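Local coordinates for protein catechol 2,3-dioxygenase (Pseudomonas sp. KL28, PDB 3HPY) that probably cleaves catechol with dioxygen at an active-site iron to give 2-hydroxy-6-oxohexa-2,4-dienoate, binds 4-methylcatechol, and forms a homotetramer, at residues C[3-9]-C[196-202]; C[75-79]-C[120-124]; C[175-179]-C[273-277]. All coordinates share one frame; numbering follows the deposited sequence.

Contact 1: residues C[3-9]-C[196-202]. With MCT (4-methylcatechol), chain J.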
loop_
_atom_site.group_PDB
_atom_site.type_symbol
_atom_site.label_atom_id
_atom_site.label_comp_id
_atom_site.label_asym_id
_atom_site.label_seq_id
_atom_site.Cartn_x
_atom_site.Cartn_y
_atom_site.Cartn_z
ATOM N N MET C 3 -6.149 29.638 -6.063
ATOM C CA MET C 3 -4.715 29.629 -6.308
ATOM C C MET C 3 -4.452 30.833 -7.225
ATOM O O MET C 3 -4.973 30.887 -8.347
ATOM C CB MET C 3 -4.311 28.328 -7.009
ATOM C CG MET C 3 -4.043 27.154 -6.079
ATOM S SD MET C 3 -2.671 27.494 -4.967
ATOM C CE MET C 3 -1.269 27.462 -6.106
ATOM N N THR C 4 -3.685 31.804 -6.729
ATOM C CA THR C 4 -3.338 33.000 -7.499
ATOM C C THR C 4 -1.825 33.204 -7.453
ATOM O O THR C 4 -1.116 32.468 -6.768
ATOM C CB THR C 4 -4.004 34.288 -6.927
ATOM O OG1 THR C 4 -3.603 34.468 -5.569
ATOM C CG2 THR C 4 -5.525 34.198 -6.989
ATOM N N GLY C 5 -1.336 34.211 -8.178
ATOM C CA GLY C 5 0.096 34.484 -8.192
ATOM C C GLY C 5 0.948 33.335 -8.704
ATOM O O GLY C 5 0.715 32.823 -9.803
ATOM N N VAL C 6 1.957 32.946 -7.928
ATOM C CA VAL C 6 2.829 31.837 -8.313
ATOM C C VAL C 6 2.071 30.546 -7.998
ATOM O O VAL C 6 1.763 30.262 -6.842
ATOM C CB VAL C 6 4.145 31.866 -7.522
ATOM C CG1 VAL C 6 5.047 30.736 -7.978
ATOM C CG2 VAL C 6 4.829 33.215 -7.710
ATOM N N LEU C 7 1.771 29.772 -9.033
ATOM C CA LEU C 7 0.998 28.554 -8.862
ATOM C C LEU C 7 1.772 27.300 -8.498
ATOM O O LEU C 7 1.451 26.625 -7.521
ATOM C CB LEU C 7 0.199 28.270 -10.140
ATOM C CG LEU C 7 -0.778 29.336 -10.637
ATOM C CD1 LEU C 7 -1.472 28.849 -11.899
ATOM C CD2 LEU C 7 -1.797 29.646 -9.548
ATOM N N ARG C 8 2.802 26.998 -9.281
ATOM C CA ARG C 8 3.559 25.770 -9.077
ATOM C C ARG C 8 4.913 25.787 -9.785
ATOM O O ARG C 8 5.197 26.677 -10.588
ATOM C CB ARG C 8 2.732 24.598 -9.645
ATOM C CG ARG C 8 2.056 24.910 -11.024
ATOM C CD ARG C 8 1.943 23.655 -11.926
ATOM N NE ARG C 8 1.555 23.847 -13.336
ATOM C CZ ARG C 8 0.481 24.513 -13.774
ATOM N NH1 ARG C 8 -0.352 25.098 -12.927
ATOM N NH2 ARG C 8 0.199 24.544 -15.073
ATOM N N PRO C 9 5.787 24.818 -9.455
ATOM C CA PRO C 9 7.092 24.763 -10.123
ATOM C C PRO C 9 6.739 24.446 -11.575
ATOM O O PRO C 9 5.952 23.524 -11.824
ATOM C CB PRO C 9 7.775 23.583 -9.451
ATOM C CG PRO C 9 7.237 23.621 -8.057
ATOM C CD PRO C 9 5.785 24.021 -8.214
ATOM N N CYS C 196 3.752 27.799 -2.036
ATOM C CA CYS C 196 3.011 28.890 -2.666
ATOM C C CYS C 196 1.647 28.302 -2.987
ATOM O O CYS C 196 0.975 28.723 -3.931
ATOM C CB CYS C 196 3.705 29.348 -3.957
ATOM S SG CYS C 196 3.928 28.072 -5.227
ATOM N N SER C 197 1.248 27.326 -2.175
ATOM C CA SER C 197 0.002 26.587 -2.373
ATOM C C SER C 197 -0.327 25.860 -1.062
ATOM O O SER C 197 -0.006 26.367 0.010
ATOM C CB SER C 197 0.230 25.561 -3.484
ATOM O OG SER C 197 1.248 24.637 -3.100
ATOM N N HIS C 198 -0.993 24.705 -1.125
ATOM C CA HIS C 198 -1.238 23.961 0.111
ATOM C C HIS C 198 -0.424 22.660 0.152
ATOM O O HIS C 198 -0.755 21.708 0.868
ATOM C CB HIS C 198 -2.739 23.695 0.382
ATOM C CG HIS C 198 -3.437 22.895 -0.672
ATOM N ND1 HIS C 198 -4.270 23.468 -1.608
ATOM C CD2 HIS C 198 -3.427 21.568 -0.941
ATOM C CE1 HIS C 198 -4.743 22.532 -2.411
ATOM N NE2 HIS C 198 -4.245 21.369 -2.029
ATOM N N LYS C 199 0.662 22.637 -0.619
ATOM C CA LYS C 199 1.574 21.494 -0.636
ATOM C C LYS C 199 2.590 21.766 0.484
ATOM O O LYS C 199 2.792 22.920 0.871
ATOM C CB LYS C 199 2.316 21.401 -1.980
ATOM C CG LYS C 199 1.459 21.037 -3.182
ATOM C CD LYS C 199 2.171 21.313 -4.505
ATOM C CE LYS C 199 3.491 20.567 -4.612
ATOM N NZ LYS C 199 4.291 20.986 -5.787
ATOM N N VAL C 200 3.220 20.717 1.009
ATOM C CA VAL C 200 4.221 20.877 2.068
ATOM C C VAL C 200 5.329 21.834 1.625
ATOM O O VAL C 200 5.910 22.538 2.446
ATOM C CB VAL C 200 4.837 19.523 2.480
ATOM C CG1 VAL C 200 4.013 18.899 3.585
ATOM C CG2 VAL C 200 4.905 18.589 1.280
ATOM N N HIS C 201 5.629 21.841 0.330
ATOM C CA HIS C 201 6.610 22.773 -0.232
ATOM C C HIS C 201 6.746 22.677 -1.745
ATOM O O HIS C 201 6.643 21.598 -2.342
ATOM C CB HIS C 201 7.985 22.595 0.407
ATOM C CG HIS C 201 8.652 21.305 0.056
ATOM N ND1 HIS C 201 7.975 20.106 0.029
ATOM C CD2 HIS C 201 9.943 21.017 -0.234
ATOM C CE1 HIS C 201 8.819 19.133 -0.261
ATOM N NE2 HIS C 201 10.021 19.658 -0.424
ATOM N N ASP C 202 6.970 23.825 -2.366
ATOM C CA ASP C 202 7.154 23.880 -3.803
ATOM C C ASP C 202 8.641 24.051 -4.084
ATOM O O ASP C 202 9.111 23.794 -5.193
ATOM C CB ASP C 202 6.341 25.037 -4.381
ATOM C CG ASP C 202 4.846 24.749 -4.360
ATOM O OD1 ASP C 202 4.358 24.055 -5.277
ATOM O OD2 ASP C 202 4.174 25.198 -3.405
HETATM C C1 MCT J . 13.853 17.093 3.020
HETATM C C2 MCT J . 14.456 17.109 1.751
HETATM C C3 MCT J . 13.642 16.994 0.600
HETATM O O3 MCT J . 14.212 17.003 -0.608
HETATM C C4 MCT J . 12.230 16.871 0.713
HETATM O O4 MCT J . 11.466 16.761 -0.410
HETATM C C5 MCT J . 11.622 16.858 1.998
HETATM C C6 MCT J . 12.446 16.972 3.147
HETATM C C MCT J . 14.705 17.207 4.244
HETATM O O HOH W 1 1.827 24.272 -6.283
#
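Pro9 and Asp202 meet at about a right angle, the proline ring laying CD against the carboxylate, 3.3 Å from OD1. At the start of 3-9, Met3, bent at chi2 and chi3 (-62° and -70°), brings CE to 3.4 Å from the carbonyl O of Cys196 and against CB of Ser197. Val6 CG1 adds an apolar touch on Cys196 SG at 4.0 Å. A water gives a polar link between the segments, donating to Leu7 O and to Asp202 OD1, both at 2.7 Å. Within its own loop Asp202 OD2 accepts from Cys196 N on the anti side, tilted out of the carboxylate plane, and, through the syn lone pair, from Ser197 OG, while Lys199 NZ, also bonded to Asp153 O, makes a salt bridge to OD1 from above that plane. The loop 196-202 joins strands 189-195 and 203-207 of the glyoxalase-type domain, and Ser197 OG closes an ST turn in it by accepting from Lys199 N. His201 NE2 makes a weak hydrogen bond (N-H...O angle 132°) to O4 of 4-methylcatechol, 3.2 Å away, and Arg8 forms salt bridges with Asp52 and with Asp278 of the second subunit.

Contact 2: residues C[75-79]-C[120-124]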
loop_
_atom_site.group_PDB
_atom_site.type_symbol
_atom_site.label_atom_id
_atom_site.label_comp_id
_atom_site.label_asym_id
_atom_site.label_seq_id
_atom_site.Cartn_x
_atom_site.Cartn_y
_atom_site.Cartn_z
ATOM N N ASP C 75 -1.476 34.303 -14.620
ATOM C CA ASP C 75 -1.632 34.837 -15.982
ATOM C C ASP C 75 -0.618 35.936 -16.323
ATOM O O ASP C 75 0.213 36.314 -15.493
ATOM C CB ASP C 75 -3.055 35.383 -16.160
ATOM C CG ASP C 75 -3.504 36.228 -14.980
ATOM O OD1 ASP C 75 -2.748 37.139 -14.579
ATOM O OD2 ASP C 75 -4.609 35.987 -14.451
ATOM N N LYS C 76 -0.701 36.449 -17.550
ATOM C CA LYS C 76 0.209 37.494 -18.003
ATOM C C LYS C 76 0.142 38.710 -17.084
ATOM O O LYS C 76 1.165 39.307 -16.767
ATOM C CB LYS C 76 -0.120 37.887 -19.448
ATOM C CG LYS C 76 0.115 36.759 -20.449
ATOM C CD LYS C 76 -0.545 37.054 -21.795
ATOM C CE LYS C 76 -2.057 36.903 -21.704
ATOM N NZ LYS C 76 -2.776 37.508 -22.862
ATOM N N ALA C 77 -1.061 39.058 -16.640
ATOM C CA ALA C 77 -1.234 40.194 -15.736
ATOM C C ALA C 77 -0.450 39.967 -14.443
ATOM O O ALA C 77 0.163 40.887 -13.902
ATOM C CB ALA C 77 -2.724 40.398 -15.418
ATOM N N THR C 78 -0.480 38.736 -13.944
ATOM C CA THR C 78 0.230 38.401 -12.717
ATOM C C THR C 78 1.729 38.491 -12.977
ATOM O O THR C 78 2.483 39.026 -12.160
ATOM C CB THR C 78 -0.116 36.974 -12.258
ATOM O OG1 THR C 78 -1.542 36.820 -12.246
ATOM C CG2 THR C 78 0.429 36.710 -10.853
ATOM N N LEU C 79 2.144 37.969 -14.129
ATOM C CA LEU C 79 3.547 37.970 -14.525
ATOM C C LEU C 79 4.115 39.388 -14.466
ATOM O O LEU C 79 5.111 39.638 -13.784
ATOM C CB LEU C 79 3.696 37.408 -15.940
ATOM C CG LEU C 79 5.114 37.090 -16.420
ATOM C CD1 LEU C 79 5.725 36.034 -15.507
ATOM C CD2 LEU C 79 5.084 36.585 -17.862
ATOM N N LEU C 120 9.949 33.004 -14.038
ATOM C CA LEU C 120 8.509 33.136 -13.833
ATOM C C LEU C 120 7.880 33.304 -15.214
ATOM O O LEU C 120 8.306 34.160 -15.991
ATOM C CB LEU C 120 8.204 34.366 -12.966
ATOM C CG LEU C 120 7.928 34.201 -11.466
ATOM C CD1 LEU C 120 8.888 33.222 -10.826
ATOM C CD2 LEU C 120 8.036 35.551 -10.812
ATOM N N TYR C 121 6.892 32.473 -15.535
ATOM C CA TYR C 121 6.223 32.572 -16.822
ATOM C C TYR C 121 4.748 32.292 -16.643
ATOM O O TYR C 121 4.348 31.639 -15.681
ATOM C CB TYR C 121 6.794 31.562 -17.821
ATOM C CG TYR C 121 6.539 30.113 -17.450
ATOM C CD1 TYR C 121 7.337 29.463 -16.507
ATOM C CD2 TYR C 121 5.514 29.387 -18.059
ATOM C CE1 TYR C 121 7.124 28.116 -16.184
ATOM C CE2 TYR C 121 5.291 28.047 -17.746
ATOM C CZ TYR C 121 6.103 27.416 -16.813
ATOM O OH TYR C 121 5.912 26.075 -16.549
ATOM N N ALA C 122 3.945 32.774 -17.583
ATOM C CA ALA C 122 2.504 32.565 -17.521
ATOM C C ALA C 122 2.016 31.726 -18.685
ATOM O O ALA C 122 0.878 31.253 -18.686
ATOM C CB ALA C 122 1.784 33.906 -17.518
ATOM N N GLU C 123 2.872 31.526 -19.677
ATOM C CA GLU C 123 2.458 30.767 -20.842
ATOM C C GLU C 123 3.316 29.559 -21.182
ATOM O O GLU C 123 4.545 29.582 -21.079
ATOM C CB GLU C 123 2.360 31.696 -22.057
ATOM C CG GLU C 123 1.283 32.770 -21.934
ATOM C CD GLU C 123 1.255 33.706 -23.136
ATOM O OE1 GLU C 123 1.093 33.207 -24.271
ATOM O OE2 GLU C 123 1.394 34.936 -22.944
ATOM N N LYS C 124 2.630 28.497 -21.585
ATOM C CA LYS C 124 3.251 27.243 -21.977
ATOM C C LYS C 124 2.141 26.352 -22.506
ATOM O O LYS C 124 1.170 26.056 -21.804
ATOM C CB LYS C 124 3.946 26.581 -20.788
ATOM C CG LYS C 124 4.580 25.239 -21.133
ATOM C CD LYS C 124 5.439 24.694 -19.993
ATOM C CE LYS C 124 6.798 25.382 -19.914
ATOM N NZ LYS C 124 7.676 24.718 -18.904
#
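Leu79 reaches from helix 76-89 toward the end of strand 117-121, and its side chain can be followed atom by atom. CB leaves the helix toward the strand, and CG, anti to the backbone N (chi1 -169°), carries the branch the same way; with chi2 at 61°, CD1 falls on Leu120 and on Tyr121 CA, and CD2 on Ala122. CD1 lies 3.2 Å from the carbonyl O of Leu120. CD2 is 4.3 Å from Ala122 CB. That alanine methyl in turn sits against the first peptide of the helix, 3.4 Å from Asp75 C. At the more exposed margin the aliphatic part of Lys76 crosses Glu123, with CD 3.1 Å from OE2; the charged ends are not in contact, NZ and OE2 being 4.9 Å apart. The helix start is fixed within its own segment: Asp75 OD1 accepts from both Thr78 N and Thr78 OG1, the amide meeting it nearly along the C-O axis and the hydroxyl from above the carboxylate plane. An aspartate N-cap thus opens a helix that packs on the sheet through Leu79, a helix-on-sheet arrangement belonging to the N-terminal vicinal-oxygen-chelate (VOC) domain.

Contact 3: residues C[175-179]-C[273-277]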
loop_
_atom_site.group_PDB
_atom_site.type_symbol
_atom_site.label_atom_id
_atom_site.label_comp_id
_atom_site.label_asym_id
_atom_site.label_seq_id
_atom_site.Cartn_x
_atom_site.Cartn_y
_atom_site.Cartn_z
ATOM N N PHE C 175 5.104 33.360 -1.083
ATOM C CA PHE C 175 5.364 32.062 -0.476
ATOM C C PHE C 175 5.265 32.204 1.033
ATOM O O PHE C 175 5.110 33.316 1.553
ATOM C CB PHE C 175 6.752 31.549 -0.847
ATOM C CG PHE C 175 6.847 31.012 -2.238
ATOM C CD1 PHE C 175 6.603 31.828 -3.341
ATOM C CD2 PHE C 175 7.187 29.685 -2.450
ATOM C CE1 PHE C 175 6.701 31.323 -4.637
ATOM C CE2 PHE C 175 7.290 29.163 -3.735
ATOM C CZ PHE C 175 7.048 29.978 -4.837
ATOM N N TYR C 176 5.320 31.077 1.734
ATOM C CA TYR C 176 5.257 31.080 3.189
ATOM C C TYR C 176 6.002 29.878 3.732
ATOM O O TYR C 176 6.038 28.831 3.094
ATOM C CB TYR C 176 3.808 31.073 3.678
ATOM C CG TYR C 176 3.035 29.787 3.457
ATOM C CD1 TYR C 176 2.823 28.884 4.506
ATOM C CD2 TYR C 176 2.465 29.503 2.217
ATOM C CE1 TYR C 176 2.054 27.734 4.321
ATOM C CE2 TYR C 176 1.696 28.359 2.020
ATOM C CZ TYR C 176 1.493 27.482 3.073
ATOM O OH TYR C 176 0.725 26.357 2.878
ATOM N N LEU C 177 6.598 30.042 4.910
ATOM C CA LEU C 177 7.376 28.985 5.549
ATOM C C LEU C 177 6.516 27.849 6.068
ATOM O O LEU C 177 5.615 28.063 6.883
ATOM C CB LEU C 177 8.177 29.551 6.726
ATOM C CG LEU C 177 9.681 29.268 6.760
ATOM C CD1 LEU C 177 10.257 29.699 8.104
ATOM C CD2 LEU C 177 9.936 27.804 6.525
ATOM N N VAL C 178 6.795 26.631 5.611
ATOM C CA VAL C 178 6.037 25.493 6.089
ATOM C C VAL C 178 6.873 24.840 7.176
ATOM O O VAL C 178 6.369 24.515 8.248
ATOM C CB VAL C 178 5.749 24.474 4.966
ATOM C CG1 VAL C 178 4.922 23.344 5.520
ATOM C CG2 VAL C 178 5.019 25.154 3.803
ATOM N N GLU C 179 8.160 24.663 6.905
ATOM C CA GLU C 179 9.054 24.064 7.889
ATOM C C GLU C 179 10.474 24.609 7.811
ATOM O O GLU C 179 10.925 25.071 6.757
ATOM C CB GLU C 179 9.105 22.544 7.726
ATOM C CG GLU C 179 7.959 21.792 8.356
ATOM C CD GLU C 179 8.267 20.307 8.468
ATOM O OE1 GLU C 179 9.361 19.974 8.969
ATOM O OE2 GLU C 179 7.422 19.480 8.062
ATOM N N TYR C 273 1.782 16.418 4.811
ATOM C CA TYR C 273 0.515 16.967 5.260
ATOM C C TYR C 273 0.010 18.043 4.318
ATOM O O TYR C 273 0.520 18.191 3.209
ATOM C CB TYR C 273 0.636 17.489 6.694
ATOM C CG TYR C 273 1.841 18.355 6.964
ATOM C CD1 TYR C 273 1.768 19.747 6.848
ATOM C CD2 TYR C 273 3.063 17.785 7.330
ATOM C CE1 TYR C 273 2.882 20.549 7.085
ATOM C CE2 TYR C 273 4.183 18.577 7.571
ATOM C CZ TYR C 273 4.084 19.959 7.445
ATOM O OH TYR C 273 5.187 20.757 7.669
ATOM N N HIS C 274 -0.978 18.809 4.769
ATOM C CA HIS C 274 -1.579 19.813 3.913
ATOM C C HIS C 274 -1.626 21.188 4.532
ATOM O O HIS C 274 -2.659 21.617 5.038
ATOM C CB HIS C 274 -2.986 19.349 3.546
ATOM C CG HIS C 274 -3.016 17.977 2.954
ATOM N ND1 HIS C 274 -2.547 17.707 1.686
ATOM C CD2 HIS C 274 -3.382 16.785 3.481
ATOM C CE1 HIS C 274 -2.624 16.408 1.458
ATOM N NE2 HIS C 274 -3.125 15.826 2.532
ATOM N N PRO C 275 -0.502 21.907 4.493
ATOM C CA PRO C 275 -0.490 23.245 5.079
ATOM C C PRO C 275 -1.191 24.300 4.240
ATOM O O PRO C 275 -1.296 24.187 3.019
ATOM C CB PRO C 275 0.997 23.527 5.249
ATOM C CG PRO C 275 1.602 22.820 4.079
ATOM C CD PRO C 275 0.846 21.508 4.043
ATOM N N TYR C 276 -1.685 25.325 4.922
ATOM C CA TYR C 276 -2.356 26.437 4.271
ATOM C C TYR C 276 -1.613 27.701 4.737
ATOM O O TYR C 276 -0.893 27.672 5.735
ATOM C CB TYR C 276 -3.844 26.449 4.663
ATOM C CG TYR C 276 -4.691 25.426 3.900
ATOM C CD1 TYR C 276 -5.304 25.768 2.692
ATOM C CD2 TYR C 276 -4.803 24.090 4.340
ATOM C CE1 TYR C 276 -5.998 24.815 1.926
ATOM C CE2 TYR C 276 -5.506 23.122 3.579
ATOM C CZ TYR C 276 -6.093 23.500 2.366
ATOM O OH TYR C 276 -6.736 22.585 1.551
ATOM N N PRO C 277 -1.764 28.819 4.008
ATOM C CA PRO C 277 -1.103 30.090 4.340
ATOM C C PRO C 277 -1.341 30.605 5.770
ATOM O O PRO C 277 -0.579 31.427 6.276
ATOM C CB PRO C 277 -1.657 31.057 3.285
ATOM C CG PRO C 277 -1.992 30.170 2.130
ATOM C CD PRO C 277 -2.565 28.940 2.776
#
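Tyr176 to Glu179 and Tyr273 to Pro277 run roughly antiparallel, their end-to-end directions 147° apart, with closest CA pairs at Tyr176-Pro277 and Val178-Pro275, the latter 7.0 Å apart; at such spacing side chains fill the gap. The ring of Tyr176 lies across the 275-277 backbone. Pro277 CA stands over the centre of one face, 3.8 Å from the centroid and close to the ring normal, a clear CH-pi contact, and ring atom CE2 also meets Pro277 CG. With CG set between the backbone N and the carbonyl carbon (chi1 70°), the ring carries its OH past Pro275; the hydroxyl is probably hydrogen-bonded to Ser197 O, outside the two segments. In the middle, Val178 CG1 touches Pro275 CG at 3.7 Å, the two side chains crossing at about a right angle, and passes Tyr273 CE1 at 3.8 Å, running in the opposite direction. Val178 and Glu179 both face Trp193, a classic beta bulge in the pairing of strands 176-182 and 189-195, so two successive side chains point toward the 273-277 loop. At the far end Tyr273 OH donates to Glu179 OE2 over 2.6 Å. The carboxylate lies only 11° from the ring plane, with OE2 at the ring edge using its anti lone pair. The same oxygen accepts from Thr251 N, a residue of the 4-methylcatechol pocket, and OE1 has a weak hydrogen bond from Trp284 NE1. Nearest atoms of the Glu179 side chain and the bound 4-methylcatechol are about 7 Å apart. A buried carboxylate with several donors is probably kept ionised, and its bonds to Tyr273 and Thr251 tie the 273-277 loop and a pocket residue to one strand, consistent with a second-shell role beside the substrate.

Contacts 1 and 3 are buried and contact 2 is only partly so, away from the annotated sites and from other subunits. Contacts 1 and 3 share a neighbourhood: their centres are 9 Å apart, they touch at several points, and both reach the second subunit. Contact 1 joins the N-terminal segment to a loop of the later domain, relying on a water and a carboxylate network, whereas contact 3 joins strand 176-182 to the loop before strand 282-284, which pairs with it, and combines proline-aromatic packing with one direct hydrogen bond. Contact 2 is mainly van der Waals packing, with a Lys-Glu pair at its edge whose charged ends do not meet. It meets contact 1 where Thr78 CG2 packs on Gly5 CA, but does not touch contact 3.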